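Local coordinates for protein secretin XcpQ (PDB 4E9J) that forms the outer-membrane channel of the type II secretion system that exports proteins such as elastase LasB, here represented by its periplasmic N0, N1 and N2 domains, at residues N25-D30 and Q55-S60; T115-V120 and A150-D155; Y185-D190 and R217-I222; E193-A198 and Q235-L240. All coordinates share one frame; numbering follows the deposited sequence.

Interaction 1: residues N25-D30 and Q55-S60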
loop_
_atom_site.group_PDB
_atom_site.type_symbol
_atom_site.label_atom_id
_atom_site.label_comp_id
_atom_site.label_asym_id
_atom_site.label_seq_id
_atom_site.Cartn_x
_atom_site.Cartn_y
_atom_site.Cartn_z
ATOM N N ASN A 25 -9.900 -4.282 -25.416
ATOM C CA ASN A 25 -9.604 -2.894 -25.788
ATOM C C ASN A 25 -10.933 -2.146 -25.895
ATOM O O ASN A 25 -11.456 -1.892 -26.979
ATOM C CB ASN A 25 -8.756 -2.805 -27.063
ATOM C CG ASN A 25 -8.132 -1.444 -27.270
ATOM O OD1 ASN A 25 -8.535 -0.436 -26.670
ATOM N ND2 ASN A 25 -7.119 -1.376 -28.118
ATOM N N LEU A 26 -11.500 -1.866 -24.728
ATOM C CA LEU A 26 -12.794 -1.216 -24.590
ATOM C C LEU A 26 -12.549 0.238 -24.343
ATOM O O LEU A 26 -11.794 0.559 -23.436
ATOM C CB LEU A 26 -13.539 -1.850 -23.417
ATOM C CG LEU A 26 -14.943 -1.383 -23.173
ATOM C CD1 LEU A 26 -15.824 -1.653 -24.384
ATOM C CD2 LEU A 26 -15.500 -2.067 -21.944
ATOM N N LYS A 27 -13.133 1.121 -25.163
ATOM C CA LYS A 27 -12.929 2.565 -25.051
ATOM C C LYS A 27 -14.253 3.273 -24.892
ATOM O O LYS A 27 -15.189 2.988 -25.632
ATOM C CB LYS A 27 -12.222 3.096 -26.302
ATOM C CG LYS A 27 -10.797 2.629 -26.430
ATOM C CD LYS A 27 -9.849 3.515 -25.623
ATOM C CE LYS A 27 -8.548 2.832 -25.324
ATOM N NZ LYS A 27 -7.753 2.544 -26.550
ATOM N N ASP A 28 -14.326 4.168 -23.901
ATOM C CA ASP A 28 -15.471 5.022 -23.577
ATOM C C ASP A 28 -16.801 4.273 -23.508
ATOM O O ASP A 28 -17.822 4.731 -24.034
ATOM C CB ASP A 28 -15.521 6.206 -24.557
ATOM C CG ASP A 28 -14.240 7.002 -24.551
ATOM O OD1 ASP A 28 -14.015 7.751 -23.577
ATOM O OD2 ASP A 28 -13.452 6.870 -25.516
ATOM N N ALA A 29 -16.781 3.102 -22.871
ATOM C CA ALA A 29 -17.973 2.287 -22.737
ATOM C C ALA A 29 -18.635 2.534 -21.396
ATOM O O ALA A 29 -17.972 2.882 -20.421
ATOM C CB ALA A 29 -17.614 0.817 -22.876
ATOM N N ASP A 30 -19.932 2.322 -21.345
ATOM C CA ASP A 30 -20.664 2.433 -20.094
ATOM C C ASP A 30 -20.104 1.350 -19.163
ATOM O O ASP A 30 -19.787 0.247 -19.625
ATOM C CB ASP A 30 -22.168 2.200 -20.318
ATOM C CG ASP A 30 -23.025 2.637 -19.154
ATOM O OD1 ASP A 30 -22.820 2.116 -18.036
ATOM O OD2 ASP A 30 -23.900 3.504 -19.356
ATOM N N GLN A 55 -18.340 6.029 -17.255
ATOM C CA GLN A 55 -17.726 5.660 -18.525
ATOM C C GLN A 55 -16.347 5.062 -18.224
ATOM O O GLN A 55 -15.621 5.601 -17.395
ATOM C CB GLN A 55 -17.528 6.894 -19.419
ATOM C CG GLN A 55 -18.763 7.523 -20.041
ATOM C CD GLN A 55 -19.606 6.553 -20.822
ATOM O OE1 GLN A 55 -19.296 6.212 -21.963
ATOM N NE2 GLN A 55 -20.690 6.097 -20.231
ATOM N N VAL A 56 -16.020 3.938 -18.862
ATOM C CA VAL A 56 -14.741 3.266 -18.667
ATOM C C VAL A 56 -14.040 2.961 -19.970
ATOM O O VAL A 56 -14.677 2.749 -21.014
ATOM C CB VAL A 56 -14.891 1.994 -17.792
ATOM C CG1 VAL A 56 -15.591 2.337 -16.473
ATOM C CG2 VAL A 56 -15.622 0.871 -18.520
ATOM N N SER A 57 -12.710 2.958 -19.896
ATOM C CA SER A 57 -11.836 2.515 -20.965
ATOM C C SER A 57 -10.941 1.449 -20.306
ATOM O O SER A 57 -10.314 1.719 -19.279
ATOM C CB SER A 57 -11.032 3.674 -21.548
ATOM O OG SER A 57 -11.886 4.646 -22.137
ATOM N N VAL A 58 -10.960 0.221 -20.838
ATOM C CA VAL A 58 -10.243 -0.920 -20.276
ATOM C C VAL A 58 -9.442 -1.554 -21.378
ATOM O O VAL A 58 -10.009 -1.951 -22.398
ATOM C CB VAL A 58 -11.229 -1.917 -19.647
ATOM C CG1 VAL A 58 -10.488 -3.059 -18.957
ATOM C CG2 VAL A 58 -12.156 -1.204 -18.678
ATOM N N VAL A 59 -8.131 -1.681 -21.157
ATOM C CA VAL A 59 -7.199 -2.148 -22.175
ATOM C C VAL A 59 -6.189 -3.136 -21.633
ATOM O O VAL A 59 -5.568 -2.873 -20.609
ATOM C CB VAL A 59 -6.490 -0.914 -22.781
ATOM C CG1 VAL A 59 -5.401 -1.303 -23.781
ATOM C CG2 VAL A 59 -7.495 0.042 -23.408
ATOM N N SER A 60 -6.053 -4.291 -22.317
ATOM C CA SER A 60 -5.023 -5.278 -22.036
ATOM C C SER A 60 -4.583 -5.868 -23.365
ATOM O O SER A 60 -5.382 -6.547 -24.014
ATOM C CB SER A 60 -5.527 -6.372 -21.102
ATOM O OG SER A 60 -4.496 -7.270 -20.716
#

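Interaction 2: residues T115-V120 and A150-D155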
loop_
_atom_site.group_PDB
_atom_site.type_symbol
_atom_site.label_atom_id
_atom_site.label_comp_id
_atom_site.label_asym_id
_atom_site.label_seq_id
_atom_site.Cartn_x
_atom_site.Cartn_y
_atom_site.Cartn_z
ATOM N N THR A 115 -8.192 2.184 -17.493
ATOM C CA THR A 115 -7.596 1.116 -16.687
ATOM C C THR A 115 -6.788 0.235 -17.655
ATOM O O THR A 115 -7.383 -0.501 -18.445
ATOM C CB THR A 115 -8.654 0.335 -15.951
ATOM O OG1 THR A 115 -9.370 1.241 -15.104
ATOM C CG2 THR A 115 -8.054 -0.801 -15.122
ATOM N N ARG A 116 -5.440 0.320 -17.609
ATOM C CA ARG A 116 -4.568 -0.403 -18.518
ATOM C C ARG A 116 -3.712 -1.450 -17.803
ATOM O O ARG A 116 -3.197 -1.162 -16.730
ATOM C CB ARG A 116 -3.625 0.594 -19.220
ATOM C CG ARG A 116 -2.959 -0.044 -20.422
ATOM C CD ARG A 116 -1.959 0.846 -21.083
ATOM N NE ARG A 116 -2.600 1.957 -21.786
ATOM C CZ ARG A 116 -1.950 2.863 -22.500
ATOM N NH1 ARG A 116 -0.622 2.816 -22.596
ATOM N NH2 ARG A 116 -2.619 3.843 -23.107
ATOM N N VAL A 117 -3.550 -2.650 -18.392
ATOM C CA VAL A 117 -2.668 -3.694 -17.878
ATOM C C VAL A 117 -1.345 -3.516 -18.624
ATOM O O VAL A 117 -1.337 -3.430 -19.852
ATOM C CB VAL A 117 -3.239 -5.115 -18.101
ATOM C CG1 VAL A 117 -2.270 -6.176 -17.579
ATOM C CG2 VAL A 117 -4.593 -5.282 -17.432
ATOM N N ILE A 118 -0.239 -3.434 -17.893
ATOM C CA ILE A 118 1.106 -3.227 -18.442
ATOM C C ILE A 118 1.899 -4.461 -18.102
ATOM O O ILE A 118 2.134 -4.712 -16.930
ATOM C CB ILE A 118 1.778 -1.946 -17.856
ATOM C CG1 ILE A 118 0.923 -0.695 -18.166
ATOM C CG2 ILE A 118 3.181 -1.750 -18.442
ATOM C CD1 ILE A 118 1.478 0.652 -17.626
ATOM N N GLN A 119 2.291 -5.260 -19.087
ATOM C CA GLN A 119 3.098 -6.433 -18.793
ATOM C C GLN A 119 4.549 -5.963 -18.644
ATOM O O GLN A 119 4.963 -5.028 -19.317
ATOM C CB GLN A 119 2.978 -7.474 -19.910
ATOM C CG GLN A 119 3.573 -8.831 -19.522
ATOM C CD GLN A 119 2.770 -9.962 -20.096
ATOM O OE1 GLN A 119 2.985 -10.374 -21.234
ATOM N NE2 GLN A 119 1.792 -10.449 -19.349
ATOM N N VAL A 120 5.263 -6.529 -17.672
ATOM C CA VAL A 120 6.678 -6.230 -17.381
ATOM C C VAL A 120 7.460 -7.463 -17.824
ATOM O O VAL A 120 7.085 -8.580 -17.495
ATOM C CB VAL A 120 6.869 -5.895 -15.883
ATOM C CG1 VAL A 120 8.331 -5.630 -15.550
ATOM C CG2 VAL A 120 6.011 -4.681 -15.504
ATOM N N ALA A 150 2.317 -8.500 -14.521
ATOM C CA ALA A 150 1.746 -7.287 -15.043
ATOM C C ALA A 150 1.279 -6.373 -13.927
ATOM O O ALA A 150 1.053 -6.806 -12.792
ATOM C CB ALA A 150 0.578 -7.630 -15.975
ATOM N N LEU A 151 1.140 -5.095 -14.272
ATOM C CA LEU A 151 0.639 -4.037 -13.397
ATOM C C LEU A 151 -0.695 -3.570 -13.978
ATOM O O LEU A 151 -0.787 -3.447 -15.183
ATOM C CB LEU A 151 1.588 -2.819 -13.448
ATOM C CG LEU A 151 2.941 -2.967 -12.797
ATOM C CD1 LEU A 151 3.851 -1.806 -13.172
ATOM C CD2 LEU A 151 2.813 -3.062 -11.290
ATOM N N ILE A 152 -1.663 -3.229 -13.141
ATOM C CA ILE A 152 -2.911 -2.611 -13.579
ATOM C C ILE A 152 -2.817 -1.177 -13.098
ATOM O O ILE A 152 -2.687 -0.978 -11.898
ATOM C CB ILE A 152 -4.182 -3.253 -13.022
ATOM C CG1 ILE A 152 -4.358 -4.665 -13.542
ATOM C CG2 ILE A 152 -5.423 -2.378 -13.419
ATOM C CD1 ILE A 152 -5.256 -5.506 -12.695
ATOM N N ILE A 153 -2.882 -0.197 -14.012
ATOM C CA ILE A 153 -2.855 1.232 -13.680
ATOM C C ILE A 153 -4.132 1.919 -14.179
ATOM O O ILE A 153 -4.502 1.710 -15.323
ATOM C CB ILE A 153 -1.624 1.911 -14.346
ATOM C CG1 ILE A 153 -0.327 1.163 -13.968
ATOM C CG2 ILE A 153 -1.567 3.434 -13.997
ATOM C CD1 ILE A 153 0.989 2.038 -13.784
ATOM N N SER A 154 -4.717 2.810 -13.371
ATOM C CA SER A 154 -5.839 3.644 -13.784
ATOM C C SER A 154 -5.434 5.114 -13.765
ATOM O O SER A 154 -4.974 5.591 -12.744
ATOM C CB SER A 154 -7.070 3.448 -12.911
ATOM O OG SER A 154 -7.542 2.122 -13.027
ATOM N N ASP A 155 -5.585 5.811 -14.901
ATOM C CA ASP A 155 -5.245 7.234 -15.061
ATOM C C ASP A 155 -5.751 7.763 -16.423
ATOM O O ASP A 155 -6.370 7.006 -17.178
ATOM C CB ASP A 155 -3.705 7.415 -14.981
ATOM C CG ASP A 155 -3.241 8.715 -14.361
ATOM O OD1 ASP A 155 -3.993 9.700 -14.425
ATOM O OD2 ASP A 155 -2.069 8.787 -13.947
#

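Interaction 3: residues Y185-D190 and R217-I222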
loop_
_atom_site.group_PDB
_atom_site.type_symbol
_atom_site.label_atom_id
_atom_site.label_comp_id
_atom_site.label_asym_id
_atom_site.label_seq_id
_atom_site.Cartn_x
_atom_site.Cartn_y
_atom_site.Cartn_z
ATOM N N TYR A 185 14.295 20.927 4.294
ATOM C CA TYR A 185 14.430 22.336 3.899
ATOM C C TYR A 185 14.199 22.599 2.406
ATOM O O TYR A 185 13.561 23.586 2.053
ATOM C CB TYR A 185 15.835 22.834 4.280
ATOM C CG TYR A 185 16.158 22.575 5.732
ATOM C CD1 TYR A 185 15.505 23.270 6.749
ATOM C CD2 TYR A 185 17.029 21.557 6.097
ATOM C CE1 TYR A 185 15.753 22.992 8.093
ATOM C CE2 TYR A 185 17.295 21.278 7.435
ATOM C CZ TYR A 185 16.668 22.007 8.433
ATOM O OH TYR A 185 16.931 21.746 9.761
ATOM N N GLY A 186 14.758 21.751 1.559
ATOM C CA GLY A 186 14.670 21.909 0.121
ATOM C C GLY A 186 13.331 21.529 -0.466
ATOM O O GLY A 186 12.507 20.869 0.180
ATOM N N TRP A 187 13.078 22.100 -1.640
ATOM C CA TRP A 187 11.913 21.818 -2.452
ATOM C C TRP A 187 12.311 20.632 -3.350
ATOM O O TRP A 187 13.315 20.712 -4.026
ATOM C CB TRP A 187 11.552 23.031 -3.299
ATOM C CG TRP A 187 10.619 22.731 -4.426
ATOM C CD1 TRP A 187 10.805 23.035 -5.736
ATOM C CD2 TRP A 187 9.283 22.257 -4.311
ATOM N NE1 TRP A 187 9.664 22.783 -6.444
ATOM C CE2 TRP A 187 8.736 22.231 -5.607
ATOM C CE3 TRP A 187 8.501 21.803 -3.239
ATOM C CZ2 TRP A 187 7.425 21.824 -5.855
ATOM C CZ3 TRP A 187 7.223 21.348 -3.494
ATOM C CH2 TRP A 187 6.694 21.367 -4.788
ATOM N N VAL A 188 11.558 19.526 -3.275
ATOM C CA VAL A 188 11.765 18.264 -4.014
ATOM C C VAL A 188 12.193 18.334 -5.486
ATOM O O VAL A 188 13.103 17.628 -5.888
ATOM C CB VAL A 188 10.523 17.334 -3.815
ATOM C CG1 VAL A 188 9.226 17.980 -4.333
ATOM C CG2 VAL A 188 10.740 15.984 -4.447
ATOM N N MET A 189 11.547 19.173 -6.275
ATOM C CA MET A 189 11.781 19.309 -7.714
ATOM C C MET A 189 13.096 20.008 -7.990
ATOM O O MET A 189 13.759 19.672 -8.972
ATOM C CB MET A 189 10.622 20.041 -8.405
ATOM C CG MET A 189 9.249 19.425 -8.164
ATOM S SD MET A 189 9.162 17.617 -8.375
ATOM C CE MET A 189 9.365 17.501 -10.127
ATOM N N ASP A 190 13.519 20.921 -7.115
ATOM C CA ASP A 190 14.807 21.577 -7.297
ATOM C C ASP A 190 15.914 20.581 -7.036
ATOM O O ASP A 190 16.864 20.518 -7.804
ATOM C CB ASP A 190 14.993 22.751 -6.328
ATOM C CG ASP A 190 14.181 23.971 -6.645
ATOM O OD1 ASP A 190 13.697 24.078 -7.791
ATOM O OD2 ASP A 190 14.005 24.805 -5.741
ATOM N N ARG A 217 4.442 14.328 -3.317
ATOM C CA ARG A 217 3.413 14.241 -2.271
ATOM C C ARG A 217 3.964 14.327 -0.872
ATOM O O ARG A 217 3.329 14.930 -0.023
ATOM C CB ARG A 217 2.493 13.009 -2.412
ATOM N N THR A 218 5.144 13.728 -0.612
ATOM C CA THR A 218 5.759 13.739 0.722
ATOM C C THR A 218 7.104 14.461 0.749
ATOM O O THR A 218 7.808 14.419 1.759
ATOM C CB THR A 218 5.826 12.312 1.254
ATOM O OG1 THR A 218 6.522 11.504 0.302
ATOM C CG2 THR A 218 4.440 11.726 1.517
ATOM N N ASN A 219 7.422 15.207 -0.322
ATOM C CA ASN A 219 8.639 15.988 -0.428
ATOM C C ASN A 219 9.869 15.132 -0.135
ATOM O O ASN A 219 10.703 15.488 0.716
ATOM C CB ASN A 219 8.592 17.239 0.476
ATOM C CG ASN A 219 9.569 18.299 0.010
ATOM O OD1 ASN A 219 9.592 18.639 -1.149
ATOM N ND2 ASN A 219 10.425 18.832 0.860
ATOM N N ARG A 220 9.966 14.003 -0.831
ATOM C CA ARG A 220 11.085 13.074 -0.647
ATOM C C ARG A 220 11.664 12.567 -1.976
ATOM O O ARG A 220 10.979 12.551 -3.007
ATOM C CB ARG A 220 10.628 11.913 0.236
ATOM C CG ARG A 220 9.741 10.945 -0.447
ATOM C CD ARG A 220 9.238 9.855 0.478
ATOM N NE ARG A 220 8.534 8.840 -0.306
ATOM C CZ ARG A 220 8.279 7.593 0.080
ATOM N NH1 ARG A 220 7.670 6.751 -0.745
ATOM N NH2 ARG A 220 8.649 7.172 1.284
ATOM N N LEU A 221 12.930 12.139 -1.935
ATOM C CA LEU A 221 13.640 11.597 -3.080
ATOM C C LEU A 221 13.801 10.115 -2.901
ATOM O O LEU A 221 14.121 9.654 -1.802
ATOM C CB LEU A 221 15.058 12.188 -3.173
ATOM C CG LEU A 221 15.163 13.689 -3.310
ATOM C CD1 LEU A 221 16.617 14.114 -3.284
ATOM C CD2 LEU A 221 14.475 14.170 -4.565
ATOM N N ILE A 222 13.673 9.378 -3.996
ATOM C CA ILE A 222 13.935 7.933 -4.031
ATOM C C ILE A 222 15.164 7.783 -4.912
ATOM O O ILE A 222 15.136 8.239 -6.042
ATOM C CB ILE A 222 12.747 7.162 -4.564
ATOM C CG1 ILE A 222 11.543 7.329 -3.630
ATOM C CG2 ILE A 222 13.099 5.689 -4.750
ATOM C CD1 ILE A 222 10.201 7.002 -4.310
#

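Interaction 4: residues E193-A198 and Q235-L240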
loop_
_atom_site.group_PDB
_atom_site.type_symbol
_atom_site.label_atom_id
_atom_site.label_comp_id
_atom_site.label_asym_id
_atom_site.label_seq_id
_atom_site.Cartn_x
_atom_site.Cartn_y
_atom_site.Cartn_z
ATOM N N GLU A 193 16.325 18.079 -9.949
ATOM C CA GLU A 193 16.944 18.745 -11.106
ATOM C C GLU A 193 18.447 18.965 -10.911
ATOM O O GLU A 193 19.217 18.693 -11.811
ATOM C CB GLU A 193 16.215 20.083 -11.396
ATOM C CG GLU A 193 16.448 20.642 -12.792
ATOM C CD GLU A 193 15.703 21.941 -13.028
ATOM O OE1 GLU A 193 16.094 22.966 -12.421
ATOM O OE2 GLU A 193 14.706 21.930 -13.785
ATOM N N VAL A 194 18.871 19.423 -9.731
ATOM C CA VAL A 194 20.308 19.615 -9.446
ATOM C C VAL A 194 21.067 18.284 -9.515
ATOM O O VAL A 194 22.164 18.218 -10.069
ATOM C CB VAL A 194 20.486 20.293 -8.062
ATOM C CG1 VAL A 194 21.919 20.156 -7.551
ATOM C CG2 VAL A 194 20.111 21.756 -8.138
ATOM N N LEU A 195 20.504 17.240 -8.911
ATOM C CA LEU A 195 21.137 15.929 -8.905
ATOM C C LEU A 195 21.223 15.327 -10.289
ATOM O O LEU A 195 22.288 14.837 -10.652
ATOM C CB LEU A 195 20.411 14.985 -7.937
ATOM C CG LEU A 195 20.563 15.384 -6.477
ATOM C CD1 LEU A 195 19.591 14.612 -5.605
ATOM C CD2 LEU A 195 22.007 15.256 -6.007
ATOM N N ASN A 196 20.152 15.442 -11.090
ATOM C CA ASN A 196 20.149 14.959 -12.468
ATOM C C ASN A 196 21.124 15.739 -13.334
ATOM O O ASN A 196 21.852 15.134 -14.107
ATOM C CB ASN A 196 18.752 15.063 -13.071
ATOM C CG ASN A 196 17.825 14.021 -12.528
ATOM O OD1 ASN A 196 18.244 12.912 -12.188
ATOM N ND2 ASN A 196 16.527 14.311 -12.531
ATOM N N ASN A 197 21.130 17.081 -13.206
ATOM C CA ASN A 197 22.067 17.936 -13.954
ATOM C C ASN A 197 23.503 17.563 -13.618
ATOM O O ASN A 197 24.267 17.287 -14.535
ATOM C CB ASN A 197 21.811 19.433 -13.676
ATOM C CG ASN A 197 20.642 19.994 -14.426
ATOM O OD1 ASN A 197 20.020 19.328 -15.260
ATOM N ND2 ASN A 197 20.330 21.249 -14.160
ATOM N N ALA A 198 23.854 17.475 -12.327
ATOM C CA ALA A 198 25.214 17.077 -11.920
ATOM C C ALA A 198 25.633 15.701 -12.473
ATOM O O ALA A 198 26.786 15.547 -12.890
ATOM C CB ALA A 198 25.344 17.094 -10.410
ATOM N N GLN A 235 24.648 10.653 -0.287
ATOM C CA GLN A 235 25.474 11.663 0.384
ATOM C C GLN A 235 25.338 13.019 -0.302
ATOM O O GLN A 235 25.152 14.014 0.381
ATOM C CB GLN A 235 26.961 11.237 0.423
ATOM N N LEU A 236 25.411 13.044 -1.649
ATOM C CA LEU A 236 25.249 14.260 -2.463
ATOM C C LEU A 236 23.880 14.900 -2.226
ATOM O O LEU A 236 23.808 16.119 -2.130
ATOM C CB LEU A 236 25.401 13.948 -3.965
ATOM C CG LEU A 236 25.484 15.190 -4.895
ATOM C CD1 LEU A 236 26.769 15.983 -4.662
ATOM C CD2 LEU A 236 25.393 14.802 -6.367
ATOM N N ALA A 237 22.797 14.088 -2.195
ATOM C CA ALA A 237 21.432 14.569 -1.919
ATOM C C ALA A 237 21.339 15.218 -0.548
ATOM O O ALA A 237 20.719 16.281 -0.413
ATOM C CB ALA A 237 20.439 13.430 -2.029
ATOM N N GLN A 238 22.030 14.669 0.447
ATOM C CA GLN A 238 22.010 15.278 1.769
ATOM C C GLN A 238 22.642 16.672 1.806
ATOM O O GLN A 238 22.096 17.541 2.482
ATOM C CB GLN A 238 22.553 14.309 2.827
ATOM C CG GLN A 238 21.610 13.102 3.048
ATOM C CD GLN A 238 20.325 13.457 3.734
ATOM O OE1 GLN A 238 20.069 14.617 4.066
ATOM N NE2 GLN A 238 19.483 12.452 3.974
ATOM N N SER A 239 23.651 16.950 0.947
ATOM C CA SER A 239 24.251 18.288 0.860
ATOM C C SER A 239 23.308 19.356 0.264
ATOM O O SER A 239 23.558 20.539 0.457
ATOM C CB SER A 239 25.572 18.248 0.084
ATOM O OG SER A 239 25.391 18.209 -1.324
ATOM N N LEU A 240 22.263 18.965 -0.488
ATOM C CA LEU A 240 21.300 19.917 -1.050
ATOM C C LEU A 240 20.216 20.282 -0.047
ATOM O O LEU A 240 19.515 21.270 -0.251
ATOM C CB LEU A 240 20.632 19.352 -2.312
ATOM C CG LEU A 240 21.584 18.907 -3.423
ATOM C CD1 LEU A 240 20.793 18.372 -4.616
ATOM C CD2 LEU A 240 22.535 20.038 -3.850
#

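Interaction 1: residues N25-D30 and Q55-S60
L26 and V58 form a hydrogen-bonded pair in an antiparallel ladder of the N0 domain, and a G1 beta bulge displaces that ladder before it resumes with A29 opposite V56. L26 N reaches V58 O at 2.8 Å, and V58 N returns to L26 O at 2.7 Å. Past the bulge, A29 N to V56 O measures 2.8 Å and V56 N to A29 O 2.7 Å. D28 and A29 both stand opposite V56, which defines the bulge, and D28 adopts a left-handed backbone. L26, A29, V56 and V58 share one face of the sheet; helix 31-42 packs there through I31 on V56 and F34 on both L26 and V58. Q55 lies on the other face and folds its bent side chain back along the backbone of D28, A29 and D30, the largest loss of surface by any residue in the contact. Farther along that side, V59 CG2 sits 3.5 Å from both N25 OD1 and K27 CE. K27 NZ in turn bonds N25 OD1 at 3.1 Å, in the carbonyl plane on a lone pair, which ties the two side chains flanking that methyl. At the bulge D28 N is bonded by a side chain and not by the V56 carbonyl: with chi1 at -63° setting the hydroxyl toward D28, S57 OG receives D28 N at 3.0 Å along an almost straight N-H...O line of 175°.

Interaction 2: residues T115-V120 and A150-D155
The hydroxyls of T115 and S154 meet with OG1 to OG at 2.9 Å, on the non-hydrogen-bonded pair at one end of an antiparallel ladder in the N1 domain. S154 OG has a second partner in T79 OG1 of helix 66-79, so a chain of three hydroxyls carries the bond from the N1 sheet onto an N0 helix. Four backbone bonds follow, two for each of the pairs R116-I153 and I118-L151; R116 N to I153 O is 2.8 Å and L151 N to I118 O is 2.9 Å. The register runs from T115-S154 to Q119-A150 without a bulge. On the T115 side, methyl packing continues the hydroxyl contact: T115 CG2 lies 3.5 Å from I152 CG2. V117 divides its two branches, CG1 going to A150 CB at 3.6 Å and CG2 to I152 CG1 at 3.9 Å. On the opposite face I118 is extended, CG1 anti to its carbonyl carbon (chi1 -59°) and chi2 at 180°, and this carries CD1 diagonally to I153 CG1 at 4.1 Å. Helices 125-132 and 157-171 pack on this second face, where the guanidinium of R116 leads away to E164 and E114 in salt bridges. Apolar branches thus fill both faces, while the buried hydroxyls of T115 and S154 are satisfied by each other and by T79 and the arginine charge is paired at the margin, consistent with a central strand pair packed on both sides.

Interaction 3: residues Y185-D190 and R217-I222
The side-chain amide of N219 grips the entry to helix 188-201 at both of its ends: ND2 donates to G186 O at 3.0 Å, and OD1 accepts V188 N, also at 3.0 Å. This joins the start of the first helix to the start of strand 220-224 in the beta-alpha-beta-beta-alpha N2 domain, a KH-like fold. The two bonds differ in quality. The first is nearly straight, 172° at the hydrogen, with G186 O lying in the amide plane; the second is more bent, 149°, and its donor is tilted from the carbonyl plane of N219. ND2 has another acceptor in L183 O, so three bonds fix the rotation of the amide. CG of N219 is anti to the backbone N (chi1 -159°), which swings the amide across to the turn. The residue has a left-handed backbone, and together with R220 it faces D215 in a G1 bulge that turns the chain into the strand. V188 follows the N-cap residue W187 and crowds the same oxygen: its CB is 3.1 Å from N219 OD1 and its CG1 3.3 Å. The W187 side chain crosses that of N219 at about a right angle, W187 CE3 standing 3.9 Å from N219 OD1. The guanidinium of R220 is engaged elsewhere, in a salt bridge with D215 and a hydrogen bond with Y178 OH of the second subunit. Beyond the amide, toward the strand, the contact is apolar, V188 and L221 sliding past each other in opposite directions until V188 CG2 and L221 CD2 are 4.2 Å apart.

Interaction 4: residues E193-A198 and Q235-L240
Helix segments 193-198 and 235-240 pass with their axes 10.6 Å apart and their N-to-C directions at 134°, about midway between perpendicular and antiparallel. The backbones come nearest where the CA atoms of L195 and A237 stand 7.1 Å apart, consistent with the small side chain of A237. Both helices belong to the N2 domain and lie together on its three-stranded sheet, L195 touching V212 and L221, and A237 touching I181 and L221. L195 is the residue with most of its surface buried by the partner helix. Its CG is anti to its own carbonyl carbon (chi1 -68°), and from there the two methyls part company. CD1 goes to A237 CB at 3.9 Å, while CD2 meets L236 CD2 at 3.4 Å, tighter than usual for two methyl carbons. The two leucines slide past each other in opposite directions, and the touch is between one methyl of each. L240 enters from the next helical turn, CD1 lying 3.5 Å from L195 CG and 3.6 Å from L195 CD2. The same CD1 also meets V194 CG1 at 3.6 Å; there the two side chains reach toward each other tip to tip. It is therefore wedged between the two neighbouring residues of helix 193-198. Polar groups stay off the interface: S239 OG turns back on its own helix to L236 O at 2.7 Å. With no hydrogen bond crossing, the helices are joined across these segments by apolar contacts of methyl and methine carbons, so the fit depends on shape, L195 lying against A237 with L236 and L240 on the same helix.

How the interactions relate
Interactions 1 and 2 are strand pairs of one continuous sheet. Strands 55-61 and 114-119 are neighbours in it, and S57 O to T115 N, a probable hydrogen bond of 2.8 Å, links N0 to N1 there. Interaction 2 is the more buried, near the centre of the chain; interaction 1 is partly exposed and carries more polar side chains. Interactions 3 and 4 lie in N2, their centres about 11 Å apart, and share helix 188-201; L221 CD1 of the first packs on L195 CD1 of the second at 3.8 Å. Interaction 3 grips the helix start through an amide, whereas interaction 4 is wholly apolar. Nearest atoms of interactions 2 and 3 are about 13 Å apart.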